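Local coordinates for hypothetical protein TM0486 (Thermotoga maritima, PDB 1VK8) that binds thiamin and is involved in the response of the cell to oxidative conditions, at residues P14-S19 and E63-R68; E40-W45 and S54-E59; K70-Y75 and F83-D88. All blocks are in the same frame, centred on the assembly; numbering follows the deposited sequence.

In the fold
All three contacts pack helices onto the same face of the four-stranded antiparallel sheet of a ferredoxin-like βαββαβ fold. Along the chain, contact 2 falls between the two segments of contact 1, and contact 3 follows both. Contacts 1 and 3 share helix 62-76, whose first half lies on strand 16-24 and whose later turns lie on strand 82-92. Contact 2 sets the last part of helix 31-43 and the residues after it on strand 56-60. Centres are about 11 Å apart for contacts 1 and 2 and for contacts 2 and 3, and about 13 Å for contacts 1 and 3. Met66 on Leu87 and Trp45 on Leu72 link them, and contacts 1 and 3 also reach the second subunit.

Contact 1 of 3, residues P14-S19 and E63-R68; sequences PKVTVS and EEIMDR
Val18 and Ile65 mark the closest backbone approach, CA to CA 7.9 Å, where the strand 16-19 and the helix 63-68 run nearly in the same direction, their axes 22° apart. Ile65 carries most of the contact with its two methyl groups. Its CD1 rests against both valines where their CG2 methyls lie side by side, 3.8 Å from Val18 CG2 and 3.9 Å from Val16 CG2. The CG2 branch of Ile65 adds a second touch, 3.9 Å from Val18 CG2, with CB of that valine just behind. Val18 and Ile65 meet tip to tip, whereas Val16 and Ile65 lie alongside, pointing opposite ways. At Val18, CG1 stands anti to the backbone N (chi1 -178°) and CG2, beside that nitrogen, reaches both CD1 of Ile65 and the end of Met66. Met66, a selenomethionine, bends at chi2 and chi3 to bring CE to 4.1 Å from Val18 CG2. An alanine in place of Ile65 is likely to open a gap against Val16 and Val18, since CD1, which touches both, and CG2, which touches Val18, are gone. Strand 56-60 and strand 82-92 border this patch, Val58 touching Val18 and Ile65, and Leu87 touching Met66. With only carbon atoms meeting and all four residues buried, cohesion rests on the exclusion of water, and no polar pair fixes how the two segments are set along each other.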
ATOM      1  N   PRO C  14     -15.697  -0.375  19.743  1.00 20.03           N
ATOM      2  CA  PRO C  14     -14.997  -0.981  18.585  1.00 17.04           C
ATOM      3  C   PRO C  14     -13.723  -0.211  18.164  1.00 16.93           C
ATOM      4  O   PRO C  14     -13.772   0.994  17.924  1.00 17.31           O
ATOM      5  CB  PRO C  14     -16.040  -0.918  17.454  1.00 19.55           C
ATOM      6  CG  PRO C  14     -17.347  -0.558  18.103  1.00 23.51           C
ATOM      7  CD  PRO C  14     -17.005   0.187  19.358  1.00 21.57           C
ATOM      8  N   LYS C  15     -12.605  -0.925  18.053  1.00 14.38           N
ATOM      9  CA  LYS C  15     -11.364  -0.364  17.601  1.00 13.97           C
ATOM     10  C   LYS C  15     -11.071  -0.837  16.191  1.00  9.13           C
ATOM     11  O   LYS C  15     -11.626  -1.818  15.716  1.00  7.45           O
ATOM     12  CB  LYS C  15     -10.223  -0.787  18.531  1.00 16.88           C
ATOM     13  CG  LYS C  15     -10.243  -0.079  19.864  1.00 21.78           C
ATOM     14  CD  LYS C  15      -9.273  -0.671  20.873  1.00 28.43           C
ATOM     15  CE  LYS C  15      -9.174   0.257  22.117  1.00 40.95           C
ATOM     16  NZ  LYS C  15      -8.915  -0.452  23.433  1.00 41.29           N
ATOM     17  N   VAL C  16     -10.204  -0.108  15.517  1.00  7.61           N
ATOM     18  CA  VAL C  16      -9.622  -0.554  14.263  1.00  8.20           C
ATOM     19  C   VAL C  16      -8.110  -0.590  14.466  1.00  7.62           C
ATOM     20  O   VAL C  16      -7.623  -0.068  15.444  1.00  8.09           O
ATOM     21  CB  VAL C  16      -9.959   0.406  13.072  1.00  6.86           C
ATOM     22  CG1 VAL C  16     -11.440   0.384  12.752  1.00 13.28           C
ATOM     23  CG2 VAL C  16      -9.505   1.846  13.339  1.00 10.00           C
ATOM     24  N   THR C  17      -7.384  -1.187  13.526  1.00  7.99           N
ATOM     25  CA  THR C  17      -5.944  -0.999  13.441  1.00  9.46           C
ATOM     26  C   THR C  17      -5.666  -0.207  12.183  1.00  9.62           C
ATOM     27  O   THR C  17      -6.345  -0.371  11.160  1.00  9.09           O
ATOM     28  CB  THR C  17      -5.144  -2.344  13.447  1.00 12.19           C
ATOM     29  OG1 THR C  17      -5.376  -3.077  12.229  1.00 13.19           O
ATOM     30  CG2 THR C  17      -5.597  -3.271  14.550  1.00 11.09           C
ATOM     31  N   VAL C  18      -4.681   0.672  12.280  1.00  8.36           N
ATOM     32  CA  VAL C  18      -4.265   1.543  11.193  1.00  7.90           C
ATOM     33  C   VAL C  18      -2.752   1.550  11.174  1.00  8.07           C
ATOM     34  O   VAL C  18      -2.101   1.986  12.135  1.00  9.11           O
ATOM     35  CB  VAL C  18      -4.777   2.995  11.392  1.00  6.56           C
ATOM     36  CG1 VAL C  18      -4.380   3.880  10.231  1.00  9.32           C
ATOM     37  CG2 VAL C  18      -6.331   2.981  11.567  1.00 10.53           C
ATOM     38  N   SER C  19      -2.189   1.052  10.081  1.00  8.95           N
ATOM     39  CA  SER C  19      -0.764   1.086   9.872  1.00 10.00           C
ATOM     40  C   SER C  19      -0.438   2.275   9.017  1.00  9.06           C
ATOM     41  O   SER C  19      -1.084   2.525   8.009  1.00  8.24           O
ATOM     42  CB  SER C  19      -0.319  -0.233   9.238  1.00 12.85           C
ATOM     43  OG  SER C  19      -0.691  -1.294  10.108  1.00 19.66           O
ATOM     44  N   GLU C  63     -12.392   7.280  14.046  1.00  7.48           N
ATOM     45  CA  GLU C  63     -12.497   8.700  13.746  1.00  6.79           C
ATOM     46  C   GLU C  63     -11.450   9.505  14.502  1.00  7.31           C
ATOM     47  O   GLU C  63     -10.925  10.467  13.987  1.00  8.91           O
ATOM     48  CB  GLU C  63     -13.914   9.208  14.021  1.00  9.62           C
ATOM     49  CG  GLU C  63     -14.900   8.516  13.091  1.00 11.79           C
ATOM     50  CD  GLU C  63     -16.270   9.157  12.990  1.00 22.92           C
ATOM     51  OE1 GLU C  63     -16.513  10.189  13.643  1.00 28.23           O
ATOM     52  OE2 GLU C  63     -17.111   8.616  12.227  1.00 21.92           O
ATOM     53  N   GLU C  64     -11.130   9.093  15.718  1.00  8.18           N
ATOM     54  CA  GLU C  64     -10.049   9.721  16.456  1.00  8.53           C
ATOM     55  C   GLU C  64      -8.714   9.568  15.735  1.00  6.77           C
ATOM     56  O   GLU C  64      -7.965  10.527  15.622  1.00  9.11           O
ATOM     57  CB  GLU C  64      -9.938   9.114  17.845  1.00 10.00           C
ATOM     58  CG  GLU C  64      -8.998   9.899  18.754  1.00 20.52           C
ATOM     59  CD  GLU C  64      -8.885   9.323  20.160  1.00 28.26           C
ATOM     60  OE1 GLU C  64      -9.749   8.503  20.585  1.00 28.84           O
ATOM     61  OE2 GLU C  64      -7.910   9.705  20.839  1.00 31.42           O
ATOM     62  N   ILE C  65      -8.411   8.374  15.240  1.00  8.77           N
ATOM     63  CA  ILE C  65      -7.167   8.142  14.479  1.00  6.25           C
ATOM     64  C   ILE C  65      -7.152   9.033  13.218  1.00  8.57           C
ATOM     65  O   ILE C  65      -6.147   9.672  12.913  1.00  7.46           O
ATOM     66  CB  ILE C  65      -6.970   6.634  14.128  1.00  6.19           C
ATOM     67  CG1 ILE C  65      -6.717   5.776  15.357  1.00  9.87           C
ATOM     68  CG2 ILE C  65      -5.770   6.447  13.182  1.00  6.78           C
ATOM     69  CD1 ILE C  65      -7.008   4.248  15.083  1.00 10.21           C
HETATM   70  N   MSE C  66      -8.272   9.113  12.507  1.00  8.84           N
HETATM   71  CA  MSE C  66      -8.333   9.960  11.297  1.00 11.07           C
HETATM   72  C   MSE C  66      -8.017  11.417  11.650  1.00 11.69           C
HETATM   73  O   MSE C  66      -7.263  12.072  10.964  1.00 10.60           O
HETATM   74  CB  MSE C  66      -9.687   9.839  10.598  1.00 10.40           C
HETATM   75  CG  MSE C  66      -9.981   8.482  10.035  1.00 11.39           C
HETATM   76 SE   MSE C  66      -8.523   7.819   8.817  1.00 20.92          SE
HETATM   77  CE  MSE C  66      -7.683   6.516   9.980  1.00 22.92           C
ATOM     78  N   ASP C  67      -8.550  11.908  12.772  1.00  9.79           N
ATOM     79  CA  ASP C  67      -8.241  13.250  13.241  1.00  8.64           C
ATOM     80  C   ASP C  67      -6.780  13.416  13.633  1.00  8.76           C
ATOM     81  O   ASP C  67      -6.188  14.471  13.410  1.00  8.44           O
ATOM     82  CB  ASP C  67      -9.132  13.614  14.440  1.00  9.78           C
ATOM     83  CG  ASP C  67     -10.590  13.889  14.049  1.00 13.24           C
ATOM     84  OD1 ASP C  67     -10.894  14.139  12.859  1.00 13.99           O
ATOM     85  OD2 ASP C  67     -11.505  13.853  14.895  1.00 11.26           O
ATOM     86  N   ARG C  68      -6.193  12.391  14.244  1.00  8.05           N
ATOM     87  CA  ARG C  68      -4.774  12.424  14.564  1.00  9.34           C
ATOM     88  C   ARG C  68      -3.913  12.426  13.317  1.00  9.69           C
ATOM     89  O   ARG C  68      -2.860  13.061  13.282  1.00  7.34           O
ATOM     90  CB  ARG C  68      -4.381  11.245  15.468  1.00  9.87           C
ATOM     91  CG  ARG C  68      -5.004  11.300  16.833  1.00 14.10           C
ATOM     92  CD  ARG C  68      -4.632  12.493  17.607  1.00 20.81           C
ATOM     93  NE  ARG C  68      -4.682  12.208  19.035  1.00 20.48           N
ATOM     94  CZ  ARG C  68      -4.164  13.000  19.953  1.00 24.44           C
ATOM     95  NH1 ARG C  68      -3.593  14.146  19.610  1.00 34.14           N
ATOM     96  NH2 ARG C  68      -4.239  12.674  21.227  1.00 33.17           N
TER

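Contact 2 of 3, residues E40-W45 and S54-E59; sequences EKISSW and SNTTVE
Aliphatic packing joins Ile42 to both inward-pointing residues of strand 56-59. Ile42 CG2 lies 3.4 Å from Val58 CG1, closer than two methyls normally pack, the side chains meeting at a slant. Toward Thr56 the meeting is tip to tip, with Ile42 CG2 4.0 Å from Thr56 CG2. That methyl stands anti to the backbone N of Thr56, with OG1 beside the nitrogen (chi1 -65°), and OG1 hydrogen-bonds to an unidentified bound molecule. One threonine thus serves the core with its methyl, and with its hydroxyl a bound molecule that may mark a pocket.

The aromatic part is Trp45. Its CZ3 comes within 4.1 Å of Val58 CG1, the two side chains at about a right angle, while CA of Ile42 sits over the centre of one ring face.

The hydrogen bonds lie within 40-45, each serine hydroxyl turned back to a carbonyl three residues earlier. Ser43 OG donates to Glu40 O at 2.8 Å, and Ser44 OG to Lys41 O at 2.6 Å, in the carbonyl plane on a lone pair. Lys41 O also accepts from Ser44 N, a double grip on one carbonyl.

Strand 16-24 lends Ile20 to Ile42 and Trp45; from helix 62-76, Arg68 touches Trp45 and Leu72 touches Lys41.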
ATOM      1  N   GLU C  40       7.632   9.534  16.914  1.00 10.71           N
ATOM      2  CA  GLU C  40       7.485  10.268  18.152  1.00 11.90           C
ATOM      3  C   GLU C  40       6.098  10.901  18.275  1.00 10.62           C
ATOM      4  O   GLU C  40       5.469  10.859  19.341  1.00 11.25           O
ATOM      5  CB  GLU C  40       8.585  11.327  18.219  1.00 12.90           C
ATOM      6  CG  GLU C  40       8.584  12.220  19.439  1.00 26.11           C
ATOM      7  CD  GLU C  40       9.781  13.174  19.450  1.00 38.28           C
ATOM      8  OE1 GLU C  40      10.051  13.850  18.413  1.00 34.01           O
ATOM      9  OE2 GLU C  40      10.452  13.243  20.500  1.00 42.57           O
ATOM     10  N   LYS C  41       5.603  11.485  17.191  1.00  9.36           N
ATOM     11  CA  LYS C  41       4.271  12.072  17.219  1.00  8.77           C
ATOM     12  C   LYS C  41       3.200  10.992  17.441  1.00  9.74           C
ATOM     13  O   LYS C  41       2.289  11.178  18.250  1.00  9.60           O
ATOM     14  CB  LYS C  41       3.997  12.883  15.945  1.00  8.86           C
ATOM     15  CG  LYS C  41       2.613  13.502  15.877  1.00  9.72           C
ATOM     16  CD  LYS C  41       2.373  14.527  16.969  1.00 11.94           C
ATOM     17  CE  LYS C  41       3.043  15.842  16.702  1.00 21.64           C
ATOM     18  NZ  LYS C  41       2.548  16.904  17.620  1.00 26.55           N
ATOM     19  N   ILE C  42       3.269   9.892  16.696  1.00  8.73           N
ATOM     20  CA  ILE C  42       2.307   8.798  16.890  1.00  9.22           C
ATOM     21  C   ILE C  42       2.264   8.303  18.362  1.00  9.12           C
ATOM     22  O   ILE C  42       1.192   8.025  18.899  1.00 12.67           O
ATOM     23  CB  ILE C  42       2.631   7.644  15.907  1.00  8.28           C
ATOM     24  CG1 ILE C  42       2.341   8.076  14.466  1.00 10.05           C
ATOM     25  CG2 ILE C  42       1.816   6.404  16.229  1.00 13.36           C
ATOM     26  CD1 ILE C  42       2.970   7.187  13.426  1.00 15.56           C
ATOM     27  N   SER C  43       3.417   8.237  19.022  1.00 10.41           N
ATOM     28  CA  SER C  43       3.522   7.735  20.407  1.00 11.53           C
ATOM     29  C   SER C  43       2.850   8.650  21.440  1.00 12.49           C
ATOM     30  O   SER C  43       2.549   8.216  22.552  1.00 12.39           O
ATOM     31  CB  SER C  43       4.983   7.532  20.776  1.00 11.25           C
ATOM     32  OG  SER C  43       5.619   8.752  21.110  1.00 13.47           O
ATOM     33  N   SER C  44       2.646   9.915  21.066  1.00  9.63           N
ATOM     34  CA  SER C  44       2.030  10.922  21.935  1.00  9.15           C
ATOM     35  C   SER C  44       0.522  10.793  21.930  1.00  6.98           C
ATOM     36  O   SER C  44      -0.142  11.453  22.709  1.00  9.72           O
ATOM     37  CB  SER C  44       2.400  12.344  21.460  1.00  9.44           C
ATOM     38  OG  SER C  44       1.675  12.682  20.279  1.00  7.91           O
ATOM     39  N   TRP C  45      -0.030   9.963  21.057  1.00  8.36           N
ATOM     40  CA  TRP C  45      -1.478   9.854  20.940  1.00 10.12           C
ATOM     41  C   TRP C  45      -2.094   9.075  22.070  1.00  8.53           C
ATOM     42  O   TRP C  45      -3.309   9.106  22.201  1.00 13.80           O
ATOM     43  CB  TRP C  45      -1.903   9.189  19.622  1.00  9.80           C
ATOM     44  CG  TRP C  45      -1.499   9.942  18.367  1.00  9.11           C
ATOM     45  CD1 TRP C  45      -0.981  11.193  18.283  1.00 13.62           C
ATOM     46  CD2 TRP C  45      -1.607   9.454  17.029  1.00 13.12           C
ATOM     47  NE1 TRP C  45      -0.738  11.507  16.969  1.00 17.37           N
ATOM     48  CE2 TRP C  45      -1.105  10.451  16.179  1.00 16.45           C
ATOM     49  CE3 TRP C  45      -2.078   8.256  16.460  1.00 18.79           C
ATOM     50  CZ2 TRP C  45      -1.065  10.293  14.793  1.00 13.82           C
ATOM     51  CZ3 TRP C  45      -2.035   8.099  15.085  1.00 15.83           C
ATOM     52  CH2 TRP C  45      -1.537   9.118  14.274  1.00 15.66           C
ATOM     53  N   SER C  54       8.287  -1.552   8.243  1.00  7.92           N
ATOM     54  CA  SER C  54       7.750  -0.834   7.095  1.00  7.08           C
ATOM     55  C   SER C  54       6.686   0.196   7.409  1.00  7.11           C
ATOM     56  O   SER C  54       6.321   1.011   6.556  1.00  8.57           O
ATOM     57  CB  SER C  54       7.164  -1.852   6.112  1.00 11.07           C
ATOM     58  OG  SER C  54       5.974  -2.393   6.659  1.00 26.94           O
ATOM     59  N   ASN C  55       6.183   0.153   8.633  1.00  8.02           N
ATOM     60  CA  ASN C  55       5.111   1.022   9.067  1.00  8.49           C
ATOM     61  C   ASN C  55       4.969   0.982  10.580  1.00 10.09           C
ATOM     62  O   ASN C  55       5.635   0.207  11.252  1.00  9.71           O
ATOM     63  CB  ASN C  55       3.782   0.642   8.380  1.00 10.29           C
ATOM     64  CG  ASN C  55       3.462  -0.857   8.443  1.00 15.23           C
ATOM     65  OD1 ASN C  55       3.624  -1.498   9.450  1.00 24.43           O
ATOM     66  ND2 ASN C  55       2.931  -1.377   7.354  1.00 33.13           N
ATOM     67  N   THR C  56       4.117   1.844  11.107  1.00  6.87           N
ATOM     68  CA  THR C  56       3.752   1.845  12.520  1.00  4.88           C
ATOM     69  C   THR C  56       2.267   1.658  12.612  1.00  8.14           C
ATOM     70  O   THR C  56       1.521   2.404  11.975  1.00  9.12           O
ATOM     71  CB  THR C  56       4.126   3.175  13.132  1.00  7.97           C
ATOM     72  OG1 THR C  56       5.543   3.333  13.110  1.00  6.42           O
ATOM     73  CG2 THR C  56       3.713   3.282  14.616  1.00  8.41           C
ATOM     74  N   THR C  57       1.848   0.654  13.378  1.00  6.02           N
ATOM     75  CA  THR C  57       0.445   0.295  13.538  1.00  5.47           C
ATOM     76  C   THR C  57      -0.099   0.802  14.845  1.00  6.20           C
ATOM     77  O   THR C  57       0.472   0.531  15.888  1.00  8.78           O
ATOM     78  CB  THR C  57       0.309  -1.210  13.477  1.00  5.40           C
ATOM     79  OG1 THR C  57       0.786  -1.673  12.208  1.00  8.73           O
ATOM     80  CG2 THR C  57      -1.165  -1.634  13.535  1.00  8.24           C
ATOM     81  N   VAL C  58      -1.174   1.565  14.790  1.00  8.19           N
ATOM     82  CA  VAL C  58      -1.906   1.989  16.000  1.00  8.67           C
ATOM     83  C   VAL C  58      -3.230   1.233  16.097  1.00  7.79           C
ATOM     84  O   VAL C  58      -3.779   0.800  15.087  1.00  8.60           O
ATOM     85  CB  VAL C  58      -2.146   3.516  16.042  1.00 10.87           C
ATOM     86  CG1 VAL C  58      -0.808   4.247  15.867  1.00 11.68           C
ATOM     87  CG2 VAL C  58      -3.149   3.942  14.986  1.00 22.40           C
ATOM     88  N   GLU C  59      -3.708   1.054  17.315  1.00  5.81           N
ATOM     89  CA  GLU C  59      -5.002   0.473  17.580  1.00  6.36           C
ATOM     90  C   GLU C  59      -5.812   1.511  18.330  1.00  6.53           C
ATOM     91  O   GLU C  59      -5.361   2.048  19.332  1.00  9.16           O
ATOM     92  CB  GLU C  59      -4.792  -0.749  18.442  1.00  9.79           C
ATOM     93  CG  GLU C  59      -6.024  -1.424  18.964  1.00 12.26           C
ATOM     94  CD  GLU C  59      -5.654  -2.536  19.909  1.00 13.88           C
ATOM     95  OE1 GLU C  59      -4.926  -3.433  19.466  1.00 11.77           O
ATOM     96  OE2 GLU C  59      -6.071  -2.510  21.079  1.00  7.47           O
TER

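Contact 3 of 3, residues K70-Y75 and F83-D88; sequences KELARY and FVLQLD
Ala73 and Phe83 make the closest approach of this contact. The ring of Phe83 presents its edge to the helix, and CZ comes to 3.6 Å from Ala73 O, close to the ring plane, so the weakly positive C-H rim probably meets the partly negative oxygen. Phe83 gets there by tucking CG between its own backbone N and carbonyl carbon (chi1 56°), and its ring also stacks on Tyr91 of the second subunit. The helix 70-75 and the strand 83-88 run nearly antiparallel, at 164°; they belong to the second helix (62-76) and last strand (82-92) of the ferredoxin-like βαββαβ fold, with the small Ala73 opposite Leu85 where the backbones are nearest. The side-chain carbon pairs are all looser: Ala73 CB is 4.4 Å from Phe83 CZ and 4.3 Å from Leu85 CD2, and Leu85 CD1 lies 4.3 Å from Leu72 CD2. Leu72 heads off to one side of the strand before its end turns back. Lys70 and Arg74 point away from the strand and meet the second subunit: Lys70 forms salt bridges with Asp67 of its own chain and Asp67 of the second subunit, and Arg74 packs on Phe62 of that subunit. Glu71, by contrast, is exposed to solvent.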
ATOM      1  N   LYS C  70      -4.749  13.857  10.521  1.00  9.05           N
ATOM      2  CA  LYS C  70      -4.759  15.255  10.058  1.00  9.64           C
ATOM      3  C   LYS C  70      -3.648  16.072  10.710  1.00  9.24           C
ATOM      4  O   LYS C  70      -2.924  16.809  10.040  1.00 11.65           O
ATOM      5  CB  LYS C  70      -6.095  15.956  10.326  1.00  7.46           C
ATOM      6  CG  LYS C  70      -7.320  15.384   9.675  1.00  9.75           C
ATOM      7  CD  LYS C  70      -8.499  16.206  10.120  1.00 10.62           C
ATOM      8  CE  LYS C  70      -9.790  15.512   9.989  1.00 15.85           C
ATOM      9  NZ  LYS C  70     -10.824  16.374  10.604  1.00  8.58           N
ATOM     10  N   GLU C  71      -3.540  15.956  12.026  1.00  7.30           N
ATOM     11  CA  GLU C  71      -2.499  16.640  12.801  1.00  8.78           C
ATOM     12  C   GLU C  71      -1.107  16.153  12.433  1.00  7.44           C
ATOM     13  O   GLU C  71      -0.192  16.953  12.342  1.00  7.36           O
ATOM     14  CB  GLU C  71      -2.750  16.462  14.302  1.00 10.89           C
ATOM     15  CG  GLU C  71      -4.006  17.180  14.786  1.00 17.75           C
ATOM     16  CD  GLU C  71      -4.513  16.686  16.138  1.00 25.36           C
ATOM     17  OE1 GLU C  71      -3.872  15.817  16.753  1.00 30.14           O
ATOM     18  OE2 GLU C  71      -5.568  17.181  16.587  1.00 36.05           O
ATOM     19  N   LEU C  72      -0.947  14.846  12.239  1.00  7.62           N
ATOM     20  CA  LEU C  72       0.327  14.271  11.832  1.00  8.87           C
ATOM     21  C   LEU C  72       0.856  14.890  10.534  1.00  8.38           C
ATOM     22  O   LEU C  72       2.021  15.299  10.463  1.00  6.41           O
ATOM     23  CB  LEU C  72       0.222  12.750  11.674  1.00  8.89           C
ATOM     24  CG  LEU C  72       1.511  12.030  11.214  1.00 12.18           C
ATOM     25  CD1 LEU C  72       2.600  12.220  12.227  1.00 11.72           C
ATOM     26  CD2 LEU C  72       1.230  10.582  10.991  1.00 14.34           C
ATOM     27  N   ALA C  73       0.003  14.975   9.522  1.00  9.61           N
ATOM     28  CA  ALA C  73       0.398  15.525   8.219  1.00  8.56           C
ATOM     29  C   ALA C  73       0.857  16.978   8.346  1.00 11.04           C
ATOM     30  O   ALA C  73       1.893  17.370   7.790  1.00  7.94           O
ATOM     31  CB  ALA C  73      -0.722  15.411   7.258  1.00 10.52           C
ATOM     32  N   ARG C  74       0.090  17.785   9.080  1.00 10.31           N
ATOM     33  CA  ARG C  74       0.443  19.185   9.282  1.00 12.11           C
ATOM     34  C   ARG C  74       1.760  19.283   9.990  1.00 10.77           C
ATOM     35  O   ARG C  74       2.571  20.119   9.673  1.00 11.49           O
ATOM     36  CB  ARG C  74      -0.600  19.921  10.141  1.00 14.84           C
ATOM     37  CG  ARG C  74      -1.811  20.509   9.437  1.00 27.99           C
ATOM     38  CD  ARG C  74      -1.925  20.264   7.949  1.00 37.87           C
ATOM     39  NE  ARG C  74      -3.170  20.829   7.412  1.00 48.55           N
ATOM     40  CZ  ARG C  74      -3.733  20.485   6.253  1.00 48.63           C
ATOM     41  NH1 ARG C  74      -3.178  19.559   5.491  1.00 45.15           N
ATOM     42  NH2 ARG C  74      -4.866  21.061   5.859  1.00 58.17           N
ATOM     43  N   TYR C  75       1.944  18.442  10.997  1.00 11.39           N
ATOM     44  CA  TYR C  75       3.155  18.439  11.801  1.00 10.65           C
ATOM     45  C   TYR C  75       4.371  18.126  10.932  1.00  9.87           C
ATOM     46  O   TYR C  75       5.411  18.774  11.047  1.00  7.98           O
ATOM     47  CB  TYR C  75       3.011  17.391  12.914  1.00 10.96           C
ATOM     48  CG  TYR C  75       4.239  17.209  13.743  1.00  8.40           C
ATOM     49  CD1 TYR C  75       4.697  18.230  14.575  1.00 16.01           C
ATOM     50  CD2 TYR C  75       4.945  16.017  13.715  1.00 13.18           C
ATOM     51  CE1 TYR C  75       5.823  18.060  15.331  1.00 15.42           C
ATOM     52  CE2 TYR C  75       6.059  15.843  14.484  1.00 12.08           C
ATOM     53  CZ  TYR C  75       6.497  16.870  15.279  1.00 13.73           C
ATOM     54  OH  TYR C  75       7.616  16.685  16.032  1.00 13.99           O
ATOM     55  N   PHE C  83       5.868  14.518   0.891  1.00  6.12           N
ATOM     56  CA  PHE C  83       5.931  13.165   1.400  1.00  5.95           C
ATOM     57  C   PHE C  83       4.722  12.377   0.990  1.00  5.60           C
ATOM     58  O   PHE C  83       3.651  12.938   0.742  1.00  7.47           O
ATOM     59  CB  PHE C  83       6.096  13.106   2.934  1.00  6.86           C
ATOM     60  CG  PHE C  83       5.047  13.838   3.702  1.00  7.43           C
ATOM     61  CD1 PHE C  83       5.213  15.172   4.029  1.00  5.11           C
ATOM     62  CD2 PHE C  83       3.903  13.191   4.130  1.00  9.02           C
ATOM     63  CE1 PHE C  83       4.244  15.845   4.770  1.00  8.71           C
ATOM     64  CE2 PHE C  83       2.921  13.857   4.825  1.00  5.72           C
ATOM     65  CZ  PHE C  83       3.095  15.184   5.171  1.00  7.05           C
ATOM     66  N   VAL C  84       4.913  11.076   0.881  1.00  5.52           N
ATOM     67  CA  VAL C  84       3.831  10.141   0.760  1.00  6.43           C
ATOM     68  C   VAL C  84       3.452   9.691   2.168  1.00  7.74           C
ATOM     69  O   VAL C  84       4.312   9.386   3.000  1.00  9.08           O
ATOM     70  CB  VAL C  84       4.237   8.913  -0.091  1.00  6.99           C
ATOM     71  CG1 VAL C  84       3.182   7.808  -0.016  1.00  9.22           C
ATOM     72  CG2 VAL C  84       4.525   9.330  -1.524  1.00 12.92           C
ATOM     73  N   LEU C  85       2.157   9.667   2.431  1.00  5.81           N
ATOM     74  CA  LEU C  85       1.605   9.180   3.673  1.00  6.78           C
ATOM     75  C   LEU C  85       0.560   8.107   3.338  1.00  7.84           C
ATOM     76  O   LEU C  85      -0.426   8.370   2.643  1.00  8.19           O
ATOM     77  CB  LEU C  85       0.979  10.332   4.434  1.00  8.86           C
ATOM     78  CG  LEU C  85       0.226   9.995   5.719  1.00  8.60           C
ATOM     79  CD1 LEU C  85       1.126   9.427   6.800  1.00 12.33           C
ATOM     80  CD2 LEU C  85      -0.511  11.233   6.225  1.00 15.47           C
ATOM     81  N   GLN C  86       0.789   6.899   3.824  1.00  6.39           N
ATOM     82  CA  GLN C  86      -0.053   5.757   3.519  1.00  5.70           C
ATOM     83  C   GLN C  86      -0.663   5.206   4.779  1.00  7.80           C
ATOM     84  O   GLN C  86       0.026   5.050   5.797  1.00  5.51           O
ATOM     85  CB  GLN C  86       0.729   4.676   2.776  1.00  7.60           C
ATOM     86  CG  GLN C  86       1.201   5.139   1.410  1.00  6.32           C
ATOM     87  CD  GLN C  86       2.028   4.116   0.678  1.00  7.50           C
ATOM     88  OE1 GLN C  86       2.603   3.242   1.304  1.00  7.94           O
ATOM     89  NE2 GLN C  86       2.120   4.246  -0.635  1.00  8.24           N
ATOM     90  N   LEU C  87      -1.973   4.981   4.729  1.00  7.59           N
ATOM     91  CA  LEU C  87      -2.731   4.345   5.803  1.00  7.08           C
ATOM     92  C   LEU C  87      -3.325   3.032   5.300  1.00  9.73           C
ATOM     93  O   LEU C  87      -3.932   2.975   4.216  1.00  8.03           O
ATOM     94  CB  LEU C  87      -3.885   5.227   6.239  1.00  7.42           C
ATOM     95  CG  LEU C  87      -3.641   6.682   6.629  1.00 13.46           C
ATOM     96  CD1 LEU C  87      -4.932   7.220   7.227  1.00 16.75           C
ATOM     97  CD2 LEU C  87      -2.513   6.846   7.584  1.00 12.46           C
ATOM     98  N   ASP C  88      -3.176   1.978   6.100  1.00  6.03           N
ATOM     99  CA  ASP C  88      -3.763   0.673   5.809  1.00  7.69           C
ATOM    100  C   ASP C  88      -4.646   0.340   7.009  1.00  8.29           C
ATOM    101  O   ASP C  88      -4.175  -0.028   8.096  1.00  6.54           O
ATOM    102  CB  ASP C  88      -2.614  -0.324   5.551  1.00 10.85           C
ATOM    103  CG  ASP C  88      -3.051  -1.776   5.495  1.00 13.91           C
ATOM    104  OD1 ASP C  88      -4.190  -2.011   5.101  1.00 15.70           O
ATOM    105  OD2 ASP C  88      -2.286  -2.752   5.769  1.00 18.41           O
TER